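Local coordinates for lipolytic protein G-D-S-L family (Chitinophaga pinensis, PDB 4Q7Q), which is of unknown function but probably hydrolyses ester bonds, as a GDSL-type lipase or acylhydrolase of the SGNH hydrolase clan, at residues R28-K31 against T35-N38; I124-P129 against L165-Y170; F146-K151 against Q155-F160. One frame throughout, in Å; residues are numbered along the deposited sequence.

Contact 1 (R28-K31 against T35-N38)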
loop_
_atom_site.group_PDB
_atom_site.type_symbol
_atom_site.label_atom_id
_atom_site.label_comp_id
_atom_site.label_asym_id
_atom_site.label_seq_id
_atom_site.Cartn_x
_atom_site.Cartn_y
_atom_site.Cartn_z
ATOM N N ARG A 28 -14.014 -9.165 -4.674
ATOM C CA ARG A 28 -14.266 -7.871 -5.297
ATOM C C ARG A 28 -13.198 -7.552 -6.333
ATOM O O ARG A 28 -13.407 -6.715 -7.211
ATOM C CB ARG A 28 -14.295 -6.754 -4.250
ATOM C CG ARG A 28 -15.393 -6.883 -3.207
ATOM C CD ARG A 28 -16.390 -5.743 -3.280
ATOM N NE ARG A 28 -17.499 -5.964 -2.358
ATOM C CZ ARG A 28 -17.879 -5.118 -1.408
ATOM N NH1 ARG A 28 -17.249 -3.961 -1.246
ATOM N NH2 ARG A 28 -18.908 -5.423 -0.627
ATOM N N VAL A 29 -12.053 -8.217 -6.217
ATOM C CA VAL A 29 -10.924 -7.996 -7.118
ATOM C C VAL A 29 -10.641 -9.261 -7.923
ATOM O O VAL A 29 -10.680 -10.366 -7.380
ATOM C CB VAL A 29 -9.661 -7.618 -6.313
ATOM C CG1 VAL A 29 -8.440 -7.481 -7.226
ATOM C CG2 VAL A 29 -9.904 -6.342 -5.523
ATOM N N SER A 30 -10.347 -9.105 -9.211
ATOM C CA SER A 30 -10.045 -10.261 -10.058
ATOM C C SER A 30 -8.562 -10.355 -10.445
ATOM O O SER A 30 -8.066 -11.438 -10.739
ATOM C CB SER A 30 -10.937 -10.282 -11.303
ATOM O OG SER A 30 -10.651 -9.193 -12.160
ATOM N N LYS A 31 -7.861 -9.225 -10.439
ATOM C CA LYS A 31 -6.432 -9.221 -10.739
ATOM C C LYS A 31 -5.725 -8.159 -9.911
ATOM O O LYS A 31 -6.074 -6.980 -9.973
ATOM C CB LYS A 31 -6.169 -8.971 -12.232
ATOM C CG LYS A 31 -6.561 -10.111 -13.181
ATOM C CD LYS A 31 -6.206 -9.769 -14.627
ATOM C CE LYS A 31 -6.657 -10.864 -15.581
ATOM N NZ LYS A 31 -6.278 -10.583 -16.997
ATOM N N THR A 35 0.012 -9.385 -10.766
ATOM C CA THR A 35 -0.537 -10.072 -11.933
ATOM C C THR A 35 -0.618 -9.118 -13.116
ATOM O O THR A 35 -0.194 -9.448 -14.222
ATOM C CB THR A 35 -1.923 -10.653 -11.606
ATOM O OG1 THR A 35 -1.786 -11.623 -10.558
ATOM C CG2 THR A 35 -2.575 -11.302 -12.836
ATOM N N ARG A 36 -1.132 -7.915 -12.878
ATOM C CA ARG A 36 -1.269 -6.937 -13.948
ATOM C C ARG A 36 0.083 -6.442 -14.462
ATOM O O ARG A 36 0.246 -6.233 -15.663
ATOM C CB ARG A 36 -2.141 -5.773 -13.496
ATOM C CG ARG A 36 -3.570 -6.181 -13.211
ATOM C CD ARG A 36 -4.408 -5.003 -12.701
ATOM N NE ARG A 36 -5.784 -5.408 -12.421
ATOM C CZ ARG A 36 -6.718 -5.549 -13.354
ATOM N NH1 ARG A 36 -7.941 -5.938 -13.023
ATOM N NH2 ARG A 36 -6.429 -5.298 -14.625
ATOM N N LEU A 37 1.049 -6.256 -13.562
ATOM C CA LEU A 37 2.396 -5.874 -13.990
ATOM C C LEU A 37 2.943 -6.927 -14.948
ATOM O O LEU A 37 3.474 -6.605 -16.013
ATOM C CB LEU A 37 3.340 -5.705 -12.787
ATOM C CG LEU A 37 4.789 -5.227 -13.017
ATOM C CD1 LEU A 37 5.739 -6.303 -13.616
ATOM C CD2 LEU A 37 4.810 -3.962 -13.867
ATOM N N ASN A 38 2.832 -8.190 -14.556
ATOM C CA ASN A 38 3.312 -9.277 -15.395
ATOM C C ASN A 38 2.620 -9.342 -16.758
ATOM O O ASN A 38 3.237 -9.718 -17.740
ATOM C CB ASN A 38 3.227 -10.614 -14.648
ATOM C CG ASN A 38 3.476 -11.801 -15.553
ATOM O OD1 ASN A 38 2.534 -12.472 -15.976
ATOM N ND2 ASN A 38 4.746 -12.060 -15.865
#
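Lys31 and Thr35 bring the two backbones to 6.1 Å between their CA atoms, where an irregular run of chain, 28-31, leads into helix 33-40, of which 35-38 is the middle. This helix belongs to the beta-alpha-beta crossover from strand 6-12 to its parallel neighbour 44-50 in the SGNH hydrolase fold, and the contact lies at the surface. Arg36 is described here in one of its two modelled conformers. With CG anti to the carbonyl carbon (chi1 -65°) and the chain extended from there to NE, the arginine runs back along the helix toward its start. NE then donates to Lys31 O at 2.9 Å, with an N-H...O angle of 145°, a moderately bent bond; the donor stands 51° above the carbonyl plane and not on a lone pair. The same turn lays one face of the guanidinium against Lys31 CB, which sits 3.3 Å above its plane and off toward the rim. Arginine suits this place because its flat head offers N-H donors as well as a face for carbon to lie against. NH1 goes on to a salt bridge with Asp241, whose OD1 also accepts from the backbone N of Ser30 and Lys31, tying loop and helix to the start of helix 241-257. Lys31 runs its extended chain alongside the helix, to a salt bridge of NZ with Glu39, a turn beyond Thr35. These carboxylates probably ease the like charges of Lys31 NZ and Arg36 NH2, 5.8 Å apart. Thr35 adds a small apolar touch: its side chain crosses that of Lys31 at about a right angle, and methyl CG2 meets Lys31 CG at 4.2 Å.

Contact 2 (I124-P129 against L165-Y170)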
loop_
_atom_site.group_PDB
_atom_site.type_symbol
_atom_site.label_atom_id
_atom_site.label_comp_id
_atom_site.label_asym_id
_atom_site.label_seq_id
_atom_site.Cartn_x
_atom_site.Cartn_y
_atom_site.Cartn_z
ATOM N N ILE A 124 16.363 -1.914 -7.449
ATOM C CA ILE A 124 15.422 -1.639 -6.372
ATOM C C ILE A 124 14.457 -0.532 -6.782
ATOM O O ILE A 124 14.860 0.472 -7.370
ATOM C CB ILE A 124 16.141 -1.239 -5.057
ATOM C CG1 ILE A 124 17.174 -2.298 -4.657
ATOM C CG2 ILE A 124 15.130 -1.041 -3.935
ATOM C CD1 ILE A 124 17.945 -1.958 -3.398
ATOM N N VAL A 125 13.176 -0.734 -6.494
ATOM C CA VAL A 125 12.172 0.297 -6.702
ATOM C C VAL A 125 11.362 0.452 -5.419
ATOM O O VAL A 125 10.952 -0.538 -4.819
ATOM C CB VAL A 125 11.228 -0.090 -7.866
ATOM C CG1 VAL A 125 10.075 0.894 -7.987
ATOM C CG2 VAL A 125 11.995 -0.173 -9.171
ATOM N N LEU A 126 11.157 1.693 -4.982
ATOM C CA LEU A 126 10.292 1.961 -3.839
ATOM C C LEU A 126 8.953 2.494 -4.330
ATOM O O LEU A 126 8.883 3.175 -5.352
ATOM C CB LEU A 126 10.938 2.973 -2.889
ATOM C CG LEU A 126 12.390 2.708 -2.484
ATOM C CD1 LEU A 126 12.870 3.793 -1.535
ATOM C CD2 LEU A 126 12.560 1.318 -1.871
ATOM N N ILE A 127 7.892 2.174 -3.600
ATOM C CA ILE A 127 6.552 2.631 -3.946
ATOM C C ILE A 127 5.948 3.363 -2.757
ATOM O O ILE A 127 5.866 2.799 -1.669
ATOM C CB ILE A 127 5.649 1.443 -4.318
ATOM C CG1 ILE A 127 6.317 0.591 -5.402
ATOM C CG2 ILE A 127 4.264 1.919 -4.734
ATOM C CD1 ILE A 127 5.466 -0.554 -5.876
ATOM N N THR A 128 5.541 4.617 -2.942
ATOM C CA THR A 128 4.924 5.357 -1.836
ATOM C C THR A 128 3.544 4.812 -1.495
ATOM O O THR A 128 2.866 4.250 -2.353
ATOM C CB THR A 128 4.757 6.860 -2.138
ATOM O OG1 THR A 128 3.785 7.028 -3.175
ATOM C CG2 THR A 128 6.079 7.490 -2.552
ATOM N N PRO A 129 3.119 4.980 -0.238
ATOM C CA PRO A 129 1.747 4.571 0.061
ATOM C C PRO A 129 0.737 5.336 -0.785
ATOM O O PRO A 129 0.931 6.507 -1.117
ATOM C CB PRO A 129 1.581 4.947 1.536
ATOM C CG PRO A 129 2.954 4.925 2.093
ATOM C CD PRO A 129 3.857 5.386 0.970
ATOM N N LEU A 165 10.131 9.036 -0.779
ATOM C CA LEU A 165 10.696 9.866 -1.839
ATOM C C LEU A 165 12.100 10.343 -1.480
ATOM O O LEU A 165 13.000 10.343 -2.317
ATOM C CB LEU A 165 9.792 11.057 -2.136
ATOM C CG LEU A 165 8.474 10.742 -2.850
ATOM C CD1 LEU A 165 7.532 11.924 -2.714
ATOM C CD2 LEU A 165 8.716 10.419 -4.319
ATOM N N THR A 166 12.284 10.749 -0.229
ATOM C CA THR A 166 13.589 11.215 0.237
ATOM C C THR A 166 14.648 10.116 0.175
ATOM O O THR A 166 15.766 10.362 -0.261
ATOM C CB THR A 166 13.494 11.793 1.664
ATOM O OG1 THR A 166 12.587 12.902 1.663
ATOM C CG2 THR A 166 14.851 12.270 2.153
ATOM N N ILE A 167 14.293 8.904 0.597
ATOM C CA ILE A 167 15.219 7.772 0.531
ATOM C C ILE A 167 15.576 7.453 -0.912
ATOM O O ILE A 167 16.736 7.176 -1.228
ATOM C CB ILE A 167 14.624 6.512 1.202
ATOM C CG1 ILE A 167 14.427 6.751 2.701
ATOM C CG2 ILE A 167 15.523 5.305 0.995
ATOM C CD1 ILE A 167 13.562 5.717 3.366
ATOM N N GLY A 168 14.573 7.495 -1.785
ATOM C CA GLY A 168 14.789 7.284 -3.205
ATOM C C GLY A 168 15.783 8.279 -3.778
ATOM O O GLY A 168 16.717 7.898 -4.486
ATOM N N ARG A 169 15.587 9.559 -3.472
ATOM C CA ARG A 169 16.502 10.595 -3.939
ATOM C C ARG A 169 17.912 10.394 -3.395
ATOM O O ARG A 169 18.885 10.585 -4.114
ATOM C CB ARG A 169 15.992 11.988 -3.567
ATOM C CG ARG A 169 14.805 12.453 -4.395
ATOM C CD ARG A 169 14.454 13.910 -4.114
ATOM N NE ARG A 169 13.079 14.058 -3.641
ATOM C CZ ARG A 169 12.748 14.344 -2.386
ATOM N NH1 ARG A 169 11.472 14.460 -2.043
ATOM N NH2 ARG A 169 13.695 14.523 -1.473
ATOM N N TYR A 170 18.015 10.012 -2.126
ATOM C CA TYR A 170 19.313 9.838 -1.485
ATOM C C TYR A 170 20.094 8.684 -2.099
ATOM O O TYR A 170 21.300 8.787 -2.311
ATOM C CB TYR A 170 19.132 9.613 0.019
ATOM C CG TYR A 170 20.426 9.387 0.763
ATOM C CD1 TYR A 170 21.372 10.397 0.869
ATOM C CD2 TYR A 170 20.701 8.167 1.365
ATOM C CE1 TYR A 170 22.559 10.198 1.550
ATOM C CE2 TYR A 170 21.886 7.957 2.049
ATOM C CZ TYR A 170 22.811 8.976 2.139
ATOM O OH TYR A 170 23.990 8.776 2.819
#
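Leu126 reaches from strand 123-127 to the helical segment 165-170, its CB directed at the helix and its CA 7.0 Å from that of Gly168. From CB the chain goes to CG, anti to the carbonyl carbon, and then to CD1, which is anti to CA (chi2 -179°) and so points on toward the helix. This one methyl makes the contact; CB, CG and CD2 stay farther from the segment. CD1 meets Ile167 CG2 at 4.0 Å, the two side chains crossing at about a right angle, and also lies 4.1 Å from Gly168 N. Gly168 has no side chain, and the methyl lies beside its backbone; a CB here would point toward the strand, 4.4 Å from Leu126 CD1, so the contact does not by itself exclude a small side chain. Ile167 also packs on Tyr105 and Phe108 of helix 104-118, as suits a branched apolar residue buried between that helix and the sheet. The arrangement is the packing within a beta-alpha-beta crossover: strand 123-127 leads through helix 157-171 to the parallel neighbour 175-176, and the helix lies across the sheet face to which Leu126 points. Val125 and Ile127, alternating with it, turn to the other face. Just beyond, the CA atoms of Thr128 and Leu165 are 7.3 Å apart, and here Thr128 CG2 touches Leu165 CG at 4.0 Å. Threonine fits because its two branches divide the labour. With CG2 anti to the carbonyl carbon, the methyl faces the helix, while OG1, set between N and the carbonyl carbon (chi1 68°), hydrogen-bonds to Tyr179 N and Asp177 OD1. Leu165 also touches Val175 of strand 175-176 and Asp177 just after it.

Contact 3 (F146-K151 against Q155-F160)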
loop_
_atom_site.group_PDB
_atom_site.type_symbol
_atom_site.label_atom_id
_atom_site.label_comp_id
_atom_site.label_asym_id
_atom_site.label_seq_id
_atom_site.Cartn_x
_atom_site.Cartn_y
_atom_site.Cartn_z
ATOM N N PHE A 146 -9.863 5.568 10.006
ATOM C CA PHE A 146 -10.193 6.768 9.252
ATOM C C PHE A 146 -9.214 7.007 8.112
ATOM O O PHE A 146 -8.126 6.428 8.091
ATOM C CB PHE A 146 -10.317 7.993 10.159
ATOM C CG PHE A 146 -9.082 8.325 10.954
ATOM C CD1 PHE A 146 -8.013 8.989 10.372
ATOM C CD2 PHE A 146 -9.028 8.032 12.311
ATOM C CE1 PHE A 146 -6.903 9.333 11.127
ATOM C CE2 PHE A 146 -7.930 8.365 13.075
ATOM C CZ PHE A 146 -6.863 9.020 12.487
ATOM N N GLY A 147 -9.620 7.847 7.160
ATOM C CA GLY A 147 -8.830 8.096 5.968
ATOM C C GLY A 147 -7.687 9.074 6.166
ATOM O O GLY A 147 -7.586 9.730 7.205
ATOM N N SER A 148 -6.848 9.210 5.143
ATOM C CA SER A 148 -5.633 10.016 5.270
ATOM C C SER A 148 -5.877 11.528 5.154
ATOM O O SER A 148 -4.941 12.310 5.121
ATOM C CB SER A 148 -4.542 9.532 4.297
ATOM O OG SER A 148 -5.026 9.406 2.967
ATOM N N TYR A 149 -7.145 11.928 5.100
ATOM C CA TYR A 149 -7.514 13.335 5.277
ATOM C C TYR A 149 -7.271 13.816 6.726
ATOM O O TYR A 149 -7.286 15.015 6.992
ATOM C CB TYR A 149 -8.983 13.560 4.882
ATOM C CG TYR A 149 -9.938 12.674 5.657
ATOM C CD1 TYR A 149 -10.343 13.015 6.949
ATOM C CD2 TYR A 149 -10.420 11.490 5.109
ATOM C CE1 TYR A 149 -11.195 12.197 7.673
ATOM C CE2 TYR A 149 -11.283 10.672 5.816
ATOM C CZ TYR A 149 -11.662 11.028 7.101
ATOM O OH TYR A 149 -12.505 10.219 7.821
ATOM N N GLN A 150 -7.064 12.879 7.653
ATOM C CA GLN A 150 -6.859 13.198 9.064
ATOM C C GLN A 150 -5.488 12.692 9.515
ATOM O O GLN A 150 -4.994 11.684 8.997
ATOM C CB GLN A 150 -7.984 12.572 9.906
ATOM C CG GLN A 150 -7.895 12.763 11.431
ATOM C CD GLN A 150 -7.996 14.216 11.865
ATOM O OE1 GLN A 150 -7.094 15.022 11.617
ATOM N NE2 GLN A 150 -9.109 14.564 12.506
ATOM N N LYS A 151 -4.869 13.395 10.462
ATOM C CA LYS A 151 -3.608 12.931 11.043
ATOM C C LYS A 151 -3.842 11.754 11.971
ATOM O O LYS A 151 -4.902 11.640 12.591
ATOM C CB LYS A 151 -2.915 14.052 11.829
ATOM C CG LYS A 151 -2.259 15.102 10.951
ATOM C CD LYS A 151 -1.592 16.203 11.770
ATOM C CE LYS A 151 -0.642 17.016 10.898
ATOM N NZ LYS A 151 0.019 18.153 11.613
ATOM N N GLN A 155 0.793 12.668 12.697
ATOM C CA GLN A 155 1.469 12.482 11.409
ATOM C C GLN A 155 0.486 12.308 10.266
ATOM O O GLN A 155 -0.532 11.629 10.413
ATOM C CB GLN A 155 2.403 11.268 11.449
ATOM C CG GLN A 155 3.419 11.333 12.561
ATOM C CD GLN A 155 4.420 10.184 12.521
ATOM O OE1 GLN A 155 5.635 10.402 12.509
ATOM N NE2 GLN A 155 3.914 8.954 12.533
ATOM N N THR A 156 0.785 12.923 9.123
ATOM C CA THR A 156 -0.001 12.684 7.917
ATOM C C THR A 156 0.592 11.516 7.156
ATOM O O THR A 156 1.781 11.222 7.277
ATOM C CB THR A 156 0.017 13.883 6.965
ATOM O OG1 THR A 156 1.351 14.072 6.480
ATOM C CG2 THR A 156 -0.471 15.149 7.663
ATOM N N LEU A 157 -0.228 10.864 6.348
ATOM C CA LEU A 157 0.262 9.783 5.506
ATOM C C LEU A 157 1.244 10.350 4.487
ATOM O O LEU A 157 2.213 9.680 4.095
ATOM C CB LEU A 157 -0.900 9.064 4.811
ATOM C CG LEU A 157 -0.541 7.859 3.936
ATOM C CD1 LEU A 157 0.231 6.792 4.722
ATOM C CD2 LEU A 157 -1.816 7.279 3.352
ATOM N N GLU A 158 1.022 11.600 4.088
ATOM C CA GLU A 158 1.926 12.241 3.147
ATOM C C GLU A 158 3.369 12.269 3.653
ATOM O O GLU A 158 4.305 12.166 2.859
ATOM C CB GLU A 158 1.455 13.652 2.798
ATOM C CG GLU A 158 2.309 14.273 1.715
ATOM C CD GLU A 158 1.878 15.668 1.322
ATOM O OE1 GLU A 158 1.140 16.316 2.094
ATOM O OE2 GLU A 158 2.281 16.115 0.230
ATOM N N GLU A 159 3.555 12.403 4.968
ATOM C CA GLU A 159 4.909 12.378 5.525
ATOM C C GLU A 159 5.615 11.063 5.234
ATOM O O GLU A 159 6.832 11.029 5.035
ATOM C CB GLU A 159 4.883 12.587 7.027
ATOM C CG GLU A 159 4.503 13.973 7.442
ATOM C CD GLU A 159 4.460 14.088 8.942
ATOM O OE1 GLU A 159 5.525 13.947 9.580
ATOM O OE2 GLU A 159 3.361 14.292 9.482
ATOM N N PHE A 160 4.846 9.980 5.233
ATOM C CA PHE A 160 5.378 8.654 4.927
ATOM C C PHE A 160 5.769 8.563 3.455
ATOM O O PHE A 160 6.831 8.042 3.116
ATOM C CB PHE A 160 4.368 7.569 5.327
ATOM C CG PHE A 160 4.201 7.432 6.811
ATOM C CD1 PHE A 160 3.515 8.397 7.539
ATOM C CD2 PHE A 160 4.750 6.353 7.492
ATOM C CE1 PHE A 160 3.377 8.286 8.916
ATOM C CE2 PHE A 160 4.617 6.239 8.864
ATOM C CZ PHE A 160 3.928 7.201 9.575
HETATM O O HOH W 1 -3.003 11.677 7.036
HETATM O O HOH W 2 -1.830 12.584 4.219
#
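Ser148 and Leu157 meet through carbon, yet it is water that joins their backbones. Water 1 donates to Ser148 O and Gln150 O, both at 2.8 Å, and accepts from Leu157 N; water 2 makes a longer link from Ser148 O to Glu158 N. Amides of the first helical turn are thus wired to the type I turn 147-150. Beside the waters Ser148 CB packs on Leu157 CD2 at 3.7 Å; serine gives CB to the leucine and its hydroxyl to Arg132 O. Thr156 is the N-cap of helix 157-171 and forms a capping box: Glu159 N donates to Thr156 OG1 (3.2 Å), and Thr156 N to Glu159 OE2 (2.9 Å), which it meets from above the carboxylate plane. Lys151, extended beyond CG, lays CG and CE against Thr156 CG2, each at 3.7 Å, while its CA approaches Gln155 O at 3.4 Å in a CA-H...O contact. Replacing Thr156 by an alanine would probably leave Glu159 N without its side-chain cap, with a weak bond to the backbone O of that residue, and Lys151 without the CG2 packing. With no direct hydrogen bond between the segments, the polar link between them probably rests on these two waters.

From the N terminus the chain first runs through strand 6-12, the short helix 14-17 and a loop; contact 1 closes the short connection from 28-31 into helix 33-40, ahead of strand 44-50 and beside helix 241-257. Contact 2 follows in series, opening on strand 123-127 and closing a much longer loop on helix 157-171. Nested inside that loop, contact 3 joins the segment after strand 144-145 to the start of the same helix. Contacts 2 and 3 therefore share helix 157-171 and touch where Pro129 CB meets Leu157 CD1 at 3.9 Å. Contacts 1 and 3 lie on opposite sides of the chain's centre, their centres about 27 Å apart.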